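Local coordinates for protein CD180 antigen (Mus musculus, PDB 3T6Q) that may cooperate with MD-1 and TLR4 in the innate immune response of B-cells to bacterial lipopolysaccharide, leading to NF-kappa-B activation, at residues 38-42 with 61-67; 368-374 with 394-399; 517-521 with 542-548. One frame throughout, in Å; residues are numbered along the deposited sequence.

Three neighbouring-repeat contacts of one leucine-rich-repeat solenoid illustrate how the same task is solved differently around the coil. Contact 1 joins LRR 1 to LRR 2 through the parallel strands of the concave wall, is largely buried, and relies on backbone hydrogen bonds. Contact 2 joins LRR 12 to LRR 13 through irregular turns away from those strands; it is only partly buried, and polar side chains bond to backbone atoms beside a glycan. Contact 3, between LRR 18 and the region of LRR 19, is buried again, but a 3-10 turn and a short helix meet there mainly through aliphatic carbons. Contacts 1 and 2 lie on opposite sides of the chain's centre.

Contact 1: residues 38-42 with 61-67; sequences LEFSF and FLDLTRC
Arg66 runs its aliphatic part past the Phe42 ring, and each carbon in turn meets the CD2-CE2 bond of that ring. CB lies 4.1 Å from Phe42 CE2; CG, placed anti to the backbone N (chi1 -170°), stays beside Phe42 CD2; CD comes closest, 3.8 Å from Phe42 CE2. These carbons do the touching. The chain then bends at chi3, and the guanidinium, its plane 30° from the ring's, goes on to the chain of another protein: NE is hydrogen-bonded to the backbone there, and a basic side chain of that protein makes a cation-pi contact with Phe42.

Behind this pair the backbones form a parallel ladder, the element that stacks successive repeats in a leucine-rich-repeat solenoid; here it joins LRR 1 to LRR 2. Leu38 N donates to Phe61 O and Leu38 O accepts from Asp63 N, each at 3.0 Å. Past the strands the pairing continues, with Phe40 N bonded to Asp63 O at 2.8 Å and Phe42 N to Thr65 O.

Leu38 and Leu62 point the same way on the inner face, with Leu38 CB 4.1 Å from Leu62 CD1. Phe40 instead crosses Leu64, its CB touching the CD2 methyl. On the face of Glu39 and Asp63, the Asp63 carboxylate is held by its own segment: OD1 takes Thr65 N in an Asx turn and Thr65 OG1 through its syn lone pair. The other oxygen, Asp63 OD2, has its partner outside the two segments, a basic side chain of the other protein's chain, with which it forms a salt bridge.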
loop_
_atom_site.group_PDB
_atom_site.type_symbol
_atom_site.label_atom_id
_atom_site.label_comp_id
_atom_site.label_asym_id
_atom_site.label_seq_id
_atom_site.Cartn_x
_atom_site.Cartn_y
_atom_site.Cartn_z
ATOM N N LEU A 38 14.681 17.876 15.671
ATOM C CA LEU A 38 14.770 16.520 16.192
ATOM C C LEU A 38 14.635 15.482 15.048
ATOM O O LEU A 38 13.591 15.392 14.391
ATOM C CB LEU A 38 13.681 16.281 17.257
ATOM C CG LEU A 38 13.900 14.953 18.028
ATOM C CD1 LEU A 38 15.293 14.881 18.637
ATOM C CD2 LEU A 38 12.832 14.683 19.075
ATOM N N GLU A 39 15.702 14.725 14.834
ATOM C CA GLU A 39 15.742 13.661 13.804
ATOM C C GLU A 39 15.550 12.394 14.581
ATOM O O GLU A 39 16.463 11.917 15.271
ATOM C CB GLU A 39 17.124 13.694 13.132
ATOM C CG GLU A 39 17.494 15.127 12.746
ATOM C CD GLU A 39 18.844 15.260 12.073
ATOM O OE1 GLU A 39 19.617 14.286 12.057
ATOM O OE2 GLU A 39 19.134 16.357 11.556
ATOM N N PHE A 40 14.346 11.853 14.513
ATOM C CA PHE A 40 14.005 10.726 15.355
ATOM C C PHE A 40 13.680 9.462 14.528
ATOM O O PHE A 40 13.002 8.559 15.028
ATOM C CB PHE A 40 12.804 11.141 16.243
ATOM C CG PHE A 40 12.761 10.447 17.599
ATOM C CD1 PHE A 40 11.850 9.428 17.853
ATOM C CD2 PHE A 40 13.621 10.833 18.611
ATOM C CE1 PHE A 40 11.816 8.787 19.099
ATOM C CE2 PHE A 40 13.599 10.211 19.860
ATOM C CZ PHE A 40 12.689 9.182 20.103
ATOM N N SER A 41 14.142 9.409 13.277
ATOM C CA SER A 41 13.778 8.292 12.396
ATOM C C SER A 41 14.278 6.955 12.913
ATOM O O SER A 41 15.293 6.882 13.604
ATOM C CB SER A 41 14.273 8.494 10.974
ATOM O OG SER A 41 15.675 8.664 10.937
ATOM N N PHE A 42 13.550 5.909 12.546
ATOM C CA PHE A 42 13.942 4.522 12.813
ATOM C C PHE A 42 13.961 4.191 14.304
ATOM O O PHE A 42 14.805 3.419 14.762
ATOM C CB PHE A 42 15.275 4.157 12.148
ATOM C CG PHE A 42 15.251 4.252 10.623
ATOM C CD1 PHE A 42 15.796 5.346 9.979
ATOM C CD2 PHE A 42 14.695 3.228 9.851
ATOM C CE1 PHE A 42 15.795 5.443 8.587
ATOM C CE2 PHE A 42 14.708 3.305 8.454
ATOM C CZ PHE A 42 15.231 4.420 7.826
ATOM N N PHE A 61 11.273 21.427 13.451
ATOM C CA PHE A 61 11.497 20.302 12.513
ATOM C C PHE A 61 11.403 19.008 13.330
ATOM O O PHE A 61 12.154 18.821 14.277
ATOM C CB PHE A 61 12.918 20.403 11.868
ATOM C CG PHE A 61 13.252 19.257 10.902
ATOM C CD1 PHE A 61 13.830 18.073 11.373
ATOM C CD2 PHE A 61 12.948 19.357 9.545
ATOM C CE1 PHE A 61 14.127 17.024 10.514
ATOM C CE2 PHE A 61 13.230 18.305 8.674
ATOM C CZ PHE A 61 13.818 17.143 9.165
ATOM N N LEU A 62 10.519 18.095 12.951
ATOM C CA LEU A 62 10.422 16.808 13.643
ATOM C C LEU A 62 10.303 15.676 12.601
ATOM O O LEU A 62 9.362 15.634 11.843
ATOM C CB LEU A 62 9.172 16.818 14.557
ATOM C CG LEU A 62 8.804 15.512 15.306
ATOM C CD1 LEU A 62 9.960 15.098 16.171
ATOM C CD2 LEU A 62 7.513 15.706 16.088
ATOM N N ASP A 63 11.261 14.768 12.590
ATOM C CA ASP A 63 11.249 13.659 11.640
ATOM C C ASP A 63 11.007 12.318 12.383
ATOM O O ASP A 63 11.873 11.829 13.137
ATOM C CB ASP A 63 12.593 13.652 10.917
ATOM C CG ASP A 63 12.686 12.604 9.765
ATOM O OD1 ASP A 63 11.737 11.824 9.519
ATOM O OD2 ASP A 63 13.750 12.590 9.116
ATOM N N LEU A 64 9.841 11.743 12.124
ATOM C CA LEU A 64 9.404 10.459 12.673
ATOM C C LEU A 64 9.349 9.338 11.556
ATOM O O LEU A 64 8.576 8.389 11.645
ATOM C CB LEU A 64 8.031 10.669 13.304
ATOM C CG LEU A 64 8.003 11.700 14.466
ATOM C CD1 LEU A 64 6.570 12.105 14.772
ATOM C CD2 LEU A 64 8.715 11.183 15.691
ATOM N N THR A 65 10.181 9.481 10.533
ATOM C CA THR A 65 10.288 8.496 9.438
ATOM C C THR A 65 10.465 7.081 9.975
ATOM O O THR A 65 11.338 6.838 10.810
ATOM C CB THR A 65 11.497 8.813 8.537
ATOM O OG1 THR A 65 11.237 10.014 7.820
ATOM C CG2 THR A 65 11.790 7.649 7.532
ATOM N N ARG A 66 9.606 6.170 9.525
ATOM C CA ARG A 66 9.720 4.756 9.845
ATOM C C ARG A 66 9.957 4.496 11.367
ATOM O O ARG A 66 10.963 3.868 11.770
ATOM C CB ARG A 66 10.753 4.032 8.962
ATOM C CG ARG A 66 10.676 2.495 9.135
ATOM C CD ARG A 66 11.271 1.637 8.037
ATOM N NE ARG A 66 10.486 1.746 6.813
ATOM C CZ ARG A 66 9.530 0.910 6.435
ATOM N NH1 ARG A 66 8.897 1.146 5.321
ATOM N NH2 ARG A 66 9.188 -0.132 7.182
ATOM N N CYS A 67 9.031 4.998 12.183
ATOM C CA CYS A 67 9.077 4.805 13.649
ATOM C C CYS A 67 8.071 3.760 14.133
ATOM O O CYS A 67 7.766 3.700 15.324
ATOM C CB CYS A 67 8.828 6.144 14.385
ATOM S SG CYS A 67 10.374 7.067 14.439
HETATM O O HOH W 1 15.900 11.373 11.494
#

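Contact 2: residues 368-374 with 394-399; sequences CNLQLRN and EAFKEC. With NAG (2-acetamido-2-deoxy-beta-D-glucopyranose), chain T.
The loop at the end of LRR 12 in this leucine-rich-repeat solenoid docks through Asn369 on the type I beta turn Phe396 to Cys399, at the end of LRR 13. The Asn369 amide does most of the joining. With CG anti to the carbonyl carbon (chi1 -58°) the amide is directed to the other segment, and chi2 turns its two ends to different backbone groups. ND2 donates to Glu394 O at 3.0 Å, with that oxygen nearly in the amide plane. OD1 faces the two central residues of the turn and accepts from Glu398 N at 3.3 Å, the donor tilted 22° from the carbonyl plane, and more weakly from Lys397 N. Next to it, Cys368 N donates to Ala395 O, a backbone link at 2.9 Å.

Beneath the polar row lies an apolar layer. Cys368, in a disulfide with Cys367 across a cis peptide bond, puts SG obliquely beside the Phe396 ring, 3.5 Å from CE1. Leu372 CD1 approaches the same ring at its edge and, in the conformer given for Cys399, also meets Cys399 SG at 4.0 Å; Leu372 and Phe396 both pack on Leu381 of strand 380-382.

Glu398 folds back across the other segment, its chain bent at chi2, with CB against Leu372 O and CG against Asn369 O. Asn374 itself carries an N-linked glycan, ND2 being bonded to C1 of the sugar and hydrogen-bonded to Glu347 O. Its backbone N donates to Glu398 OE2 at 2.7 Å, nearly straight at 170°, meeting that oxygen on its anti side.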
loop_
_atom_site.group_PDB
_atom_site.type_symbol
_atom_site.label_atom_id
_atom_site.label_comp_id
_atom_site.label_asym_id
_atom_site.label_seq_id
_atom_site.Cartn_x
_atom_site.Cartn_y
_atom_site.Cartn_z
ATOM N N CYS A 368 40.650 25.067 -30.260
ATOM C CA CYS A 368 39.244 24.805 -30.546
ATOM C C CYS A 368 38.648 25.811 -31.534
ATOM O O CYS A 368 37.433 25.925 -31.598
ATOM C CB CYS A 368 38.435 24.847 -29.246
ATOM S SG CYS A 368 39.062 23.760 -27.925
ATOM N N ASN A 369 39.489 26.554 -32.275
ATOM C CA ASN A 369 39.008 27.520 -33.261
ATOM C C ASN A 369 38.188 26.954 -34.389
ATOM O O ASN A 369 37.178 27.545 -34.763
ATOM C CB ASN A 369 40.184 28.323 -33.825
ATOM C CG ASN A 369 40.926 29.030 -32.721
ATOM O OD1 ASN A 369 40.286 29.766 -31.930
ATOM N ND2 ASN A 369 42.242 28.768 -32.595
ATOM N N LEU A 370 38.583 25.805 -34.935
ATOM C CA LEU A 370 37.777 25.246 -36.003
ATOM C C LEU A 370 36.427 24.747 -35.457
ATOM O O LEU A 370 35.371 24.906 -36.091
ATOM C CB LEU A 370 38.523 24.062 -36.665
ATOM C CG LEU A 370 39.926 24.237 -37.287
ATOM C CD1 LEU A 370 40.226 23.250 -38.404
ATOM C CD2 LEU A 370 40.204 25.631 -37.787
ATOM N N GLN A 371 36.485 24.072 -34.306
ATOM C CA GLN A 371 35.305 23.422 -33.723
ATOM C C GLN A 371 34.251 24.407 -33.249
ATOM O O GLN A 371 33.046 24.168 -33.407
ATOM C CB GLN A 371 35.732 22.495 -32.569
ATOM C CG GLN A 371 36.652 21.343 -33.030
ATOM C CD GLN A 371 38.136 21.707 -33.082
ATOM O OE1 GLN A 371 38.512 22.870 -32.965
ATOM N NE2 GLN A 371 38.988 20.698 -33.266
ATOM N N LEU A 372 34.716 25.508 -32.685
ATOM C CA LEU A 372 33.858 26.556 -32.121
ATOM C C LEU A 372 33.770 27.801 -33.028
ATOM O O LEU A 372 33.486 28.907 -32.540
ATOM C CB LEU A 372 34.405 26.975 -30.761
ATOM C CG LEU A 372 34.629 25.835 -29.736
ATOM C CD1 LEU A 372 35.326 26.417 -28.520
ATOM C CD2 LEU A 372 33.333 25.146 -29.379
ATOM N N ARG A 373 34.055 27.615 -34.317
ATOM C CA ARG A 373 34.036 28.721 -35.298
ATOM C C ARG A 373 32.752 29.548 -35.166
ATOM O O ARG A 373 31.649 28.993 -35.136
ATOM C CB ARG A 373 34.165 28.166 -36.726
ATOM C CG ARG A 373 34.170 29.213 -37.835
ATOM C CD ARG A 373 34.362 28.562 -39.204
ATOM N NE ARG A 373 35.751 28.159 -39.342
ATOM C CZ ARG A 373 36.203 27.386 -40.333
ATOM N NH1 ARG A 373 37.491 27.067 -40.383
ATOM N NH2 ARG A 373 35.366 26.957 -41.286
ATOM N N ASN A 374 32.914 30.859 -35.068
ATOM C CA ASN A 374 31.796 31.833 -35.061
ATOM C C ASN A 374 31.014 31.915 -33.751
ATOM O O ASN A 374 29.983 32.577 -33.708
ATOM C CB ASN A 374 30.809 31.596 -36.240
ATOM C CG ASN A 374 30.211 32.901 -36.771
ATOM O OD1 ASN A 374 30.867 33.927 -36.748
ATOM N ND2 ASN A 374 28.972 32.865 -37.225
ATOM N N GLU A 394 46.540 30.818 -28.608
ATOM C CA GLU A 394 45.230 31.403 -28.941
ATOM C C GLU A 394 44.224 30.368 -29.467
ATOM O O GLU A 394 43.627 30.515 -30.540
ATOM C CB GLU A 394 45.354 32.582 -29.895
ATOM C CG GLU A 394 44.255 33.591 -29.624
ATOM C CD GLU A 394 44.357 34.800 -30.527
ATOM O OE1 GLU A 394 43.693 35.818 -30.226
ATOM O OE2 GLU A 394 45.084 34.711 -31.538
ATOM N N ALA A 395 44.068 29.324 -28.662
ATOM C CA ALA A 395 43.206 28.207 -28.956
ATOM C C ALA A 395 41.710 28.565 -28.887
ATOM O O ALA A 395 40.888 27.790 -29.336
ATOM C CB ALA A 395 43.551 27.057 -28.000
ATOM N N PHE A 396 41.369 29.747 -28.345
ATOM C CA PHE A 396 39.997 30.136 -28.106
ATOM C C PHE A 396 39.719 31.513 -28.742
ATOM O O PHE A 396 38.894 32.274 -28.259
ATOM C CB PHE A 396 39.678 30.066 -26.595
ATOM C CG PHE A 396 39.833 28.664 -26.014
ATOM C CD1 PHE A 396 38.787 27.739 -26.107
ATOM C CD2 PHE A 396 41.037 28.256 -25.429
ATOM C CE1 PHE A 396 38.937 26.435 -25.601
ATOM C CE2 PHE A 396 41.197 26.975 -24.936
ATOM C CZ PHE A 396 40.147 26.049 -25.013
ATOM N N LYS A 397 40.386 31.781 -29.864
ATOM C CA LYS A 397 40.233 33.052 -30.582
ATOM C C LYS A 397 38.786 33.230 -31.028
ATOM O O LYS A 397 38.280 34.342 -31.011
ATOM C CB LYS A 397 41.164 33.094 -31.795
ATOM C CG LYS A 397 41.163 34.469 -32.458
ATOM C CD LYS A 397 41.906 34.474 -33.783
ATOM C CE LYS A 397 40.939 34.123 -34.902
ATOM N NZ LYS A 397 41.416 34.612 -36.219
ATOM N N GLU A 398 38.118 32.134 -31.397
ATOM C CA GLU A 398 36.690 32.179 -31.765
ATOM C C GLU A 398 35.702 32.540 -30.645
ATOM O O GLU A 398 34.564 32.929 -30.946
ATOM C CB GLU A 398 36.250 30.873 -32.456
ATOM C CG GLU A 398 36.901 30.644 -33.821
ATOM C CD GLU A 398 36.542 31.713 -34.873
ATOM O OE1 GLU A 398 37.467 32.265 -35.493
ATOM O OE2 GLU A 398 35.341 32.003 -35.095
ATOM N N CYS A 399 36.142 32.472 -29.377
ATOM C CA CYS A 399 35.304 32.821 -28.231
ATOM C C CYS A 399 35.970 33.756 -27.266
ATOM O O CYS A 399 36.192 33.387 -26.099
ATOM C CB CYS A 399 34.895 31.598 -27.429
ATOM S SG CYS A 399 34.314 30.274 -28.482
HETATM C C1 NAG T . 28.384 34.082 -37.771
HETATM C C2 NAG T . 27.314 33.702 -38.803
HETATM C C3 NAG T . 26.678 34.941 -39.440
HETATM C C4 NAG T . 26.261 35.967 -38.375
HETATM C C5 NAG T . 27.395 36.271 -37.382
HETATM C C6 NAG T . 26.867 37.091 -36.200
HETATM C C7 NAG T . 27.332 31.777 -40.338
HETATM C C8 NAG T . 28.062 31.082 -41.437
HETATM N N2 NAG T . 27.911 32.894 -39.869
HETATM O O3 NAG T . 25.538 34.491 -40.156
HETATM O O4 NAG T . 25.738 37.164 -38.958
HETATM O O5 NAG T . 27.932 35.057 -36.833
HETATM O O6 NAG T . 27.965 37.265 -35.315
HETATM O O7 NAG T . 26.267 31.318 -39.919
#

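Contact 3: residues 517-521 with 542-548; sequences IEALS and LLPILSQ
Aliphatic contacts dominate where Ile517 and Ile545 meet. The branch methyls do the touching: Ile517 CG2 lies 3.7 Å from Ile545 CG2, and the two side chains cross obliquely. Both residues share one rotamer, with CG2 anti to the backbone N, and this sets the two CG2 methyls against each other. The same Ile517 methyl reaches Leu546 CD2 at 4.2 Å and Leu542 CB at 4.3 Å, so one methyl meets three residues of segment 542-548. Farther along, Ser521 CB rests against Ile545 CD1 at 3.7 Å, and Leu520 CB adds a looser touch on Ile545 CG2.

This is the back of the solenoid, away from the strands. The 3-10 turn of LRR 18 here packs against the helix that follows the strand of LRR 19, and the helix's other neighbours include Trp571 of helix 566-574, on which Leu543 and Leu546 also pack.

Contacts between polar atoms and carbon form the second kind. Glu518 crosses Ile545 at about a right angle, its chain bent at chi2; in the conformer given, Glu518 OE2 lies 3.3 Å from Ile545 CD1 and 3.6 Å from Leu542 CD2. The backbone takes part as well: Ile517 O, which also accepts from Leu520 N within its own turn, lies 3.6 Å from Ile545 CG2. At the far end the Gln548 side chain lies beside the backbone of Ser521, and its own backbone is hydrogen-bonded with Gly525.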
loop_
_atom_site.group_PDB
_atom_site.type_symbol
_atom_site.label_atom_id
_atom_site.label_comp_id
_atom_site.label_asym_id
_atom_site.label_seq_id
_atom_site.Cartn_x
_atom_site.Cartn_y
_atom_site.Cartn_z
ATOM N N ILE A 517 55.350 27.634 3.819
ATOM C CA ILE A 517 54.600 28.768 4.384
ATOM C C ILE A 517 55.214 30.126 3.955
ATOM O O ILE A 517 54.484 31.115 3.773
ATOM C CB ILE A 517 54.463 28.608 5.930
ATOM C CG1 ILE A 517 53.566 27.391 6.235
ATOM C CG2 ILE A 517 53.980 29.924 6.591
ATOM C CD1 ILE A 517 53.604 26.854 7.660
ATOM N N GLU A 518 56.527 30.148 3.738
ATOM C CA GLU A 518 57.244 31.360 3.252
ATOM C C GLU A 518 56.776 31.909 1.892
ATOM O O GLU A 518 57.010 33.076 1.571
ATOM C CB GLU A 518 58.762 31.119 3.214
ATOM C CG GLU A 518 59.600 32.391 3.130
ATOM C CD GLU A 518 59.500 33.294 4.354
ATOM O OE1 GLU A 518 59.667 34.519 4.187
ATOM O OE2 GLU A 518 59.289 32.800 5.486
ATOM N N ALA A 519 56.136 31.060 1.095
ATOM C CA ALA A 519 55.576 31.454 -0.196
ATOM C C ALA A 519 54.309 32.321 -0.053
ATOM O O ALA A 519 53.905 32.958 -1.023
ATOM C CB ALA A 519 55.253 30.196 -1.007
ATOM N N LEU A 520 53.697 32.327 1.142
ATOM C CA LEU A 520 52.502 33.126 1.451
ATOM C C LEU A 520 52.836 34.379 2.263
ATOM O O LEU A 520 51.929 35.014 2.795
ATOM C CB LEU A 520 51.469 32.273 2.208
ATOM C CG LEU A 520 51.317 30.991 1.369
ATOM C CD1 LEU A 520 51.226 29.683 2.115
ATOM C CD2 LEU A 520 50.299 31.199 0.257
ATOM N N SER A 521 54.127 34.717 2.374
ATOM C CA SER A 521 54.558 35.768 3.296
ATOM C C SER A 521 53.966 37.152 3.003
ATOM O O SER A 521 53.726 37.909 3.924
ATOM C CB SER A 521 56.085 35.883 3.376
ATOM O OG SER A 521 56.618 36.399 2.161
ATOM N N LEU A 542 58.225 31.670 10.971
ATOM C CA LEU A 542 57.039 31.449 10.131
ATOM C C LEU A 542 55.711 31.837 10.817
ATOM O O LEU A 542 54.675 31.969 10.161
ATOM C CB LEU A 542 56.968 29.979 9.683
ATOM C CG LEU A 542 58.188 29.439 8.956
ATOM C CD1 LEU A 542 58.025 27.939 8.833
ATOM C CD2 LEU A 542 58.313 30.113 7.601
ATOM N N LEU A 543 55.738 32.014 12.132
ATOM C CA LEU A 543 54.503 32.257 12.880
ATOM C C LEU A 543 53.852 33.605 12.529
ATOM O O LEU A 543 52.619 33.689 12.488
ATOM C CB LEU A 543 54.726 32.115 14.393
ATOM C CG LEU A 543 55.214 30.714 14.798
ATOM C CD1 LEU A 543 55.557 30.725 16.308
ATOM C CD2 LEU A 543 54.135 29.678 14.489
ATOM N N PRO A 544 54.666 34.646 12.257
ATOM C CA PRO A 544 53.980 35.879 11.861
ATOM C C PRO A 544 53.210 35.705 10.550
ATOM O O PRO A 544 52.186 36.382 10.339
ATOM C CB PRO A 544 55.117 36.893 11.715
ATOM C CG PRO A 544 56.229 36.353 12.555
ATOM C CD PRO A 544 56.116 34.855 12.437
ATOM N N ILE A 545 53.686 34.812 9.682
ATOM C CA ILE A 545 53.002 34.589 8.405
ATOM C C ILE A 545 51.637 33.959 8.675
ATOM O O ILE A 545 50.635 34.403 8.121
ATOM C CB ILE A 545 53.832 33.752 7.410
ATOM C CG1 ILE A 545 55.115 34.528 7.058
ATOM C CG2 ILE A 545 52.990 33.416 6.152
ATOM C CD1 ILE A 545 56.199 33.699 6.410
ATOM N N LEU A 546 51.608 32.917 9.509
ATOM C CA LEU A 546 50.358 32.319 9.993
ATOM C C LEU A 546 49.390 33.315 10.671
ATOM O O LEU A 546 48.184 33.262 10.416
ATOM C CB LEU A 546 50.684 31.171 10.944
ATOM C CG LEU A 546 51.392 30.000 10.237
ATOM C CD1 LEU A 546 51.504 28.828 11.196
ATOM C CD2 LEU A 546 50.602 29.577 8.996
ATOM N N SER A 547 49.931 34.207 11.516
ATOM C CA SER A 547 49.118 35.209 12.224
ATOM C C SER A 547 48.372 36.153 11.290
ATOM O O SER A 547 47.265 36.568 11.609
ATOM C CB SER A 547 50.009 36.039 13.164
ATOM O OG SER A 547 50.320 35.258 14.298
ATOM N N GLN A 548 49.003 36.496 10.168
ATOM C CA GLN A 548 48.422 37.352 9.119
ATOM C C GLN A 548 47.166 36.791 8.458
ATOM O O GLN A 548 46.397 37.559 7.884
ATOM C CB GLN A 548 49.422 37.561 7.991
ATOM C CG GLN A 548 50.582 38.462 8.327
ATOM C CD GLN A 548 51.704 38.369 7.322
ATOM O OE1 GLN A 548 51.521 37.959 6.164
ATOM N NE2 GLN A 548 52.887 38.759 7.756
#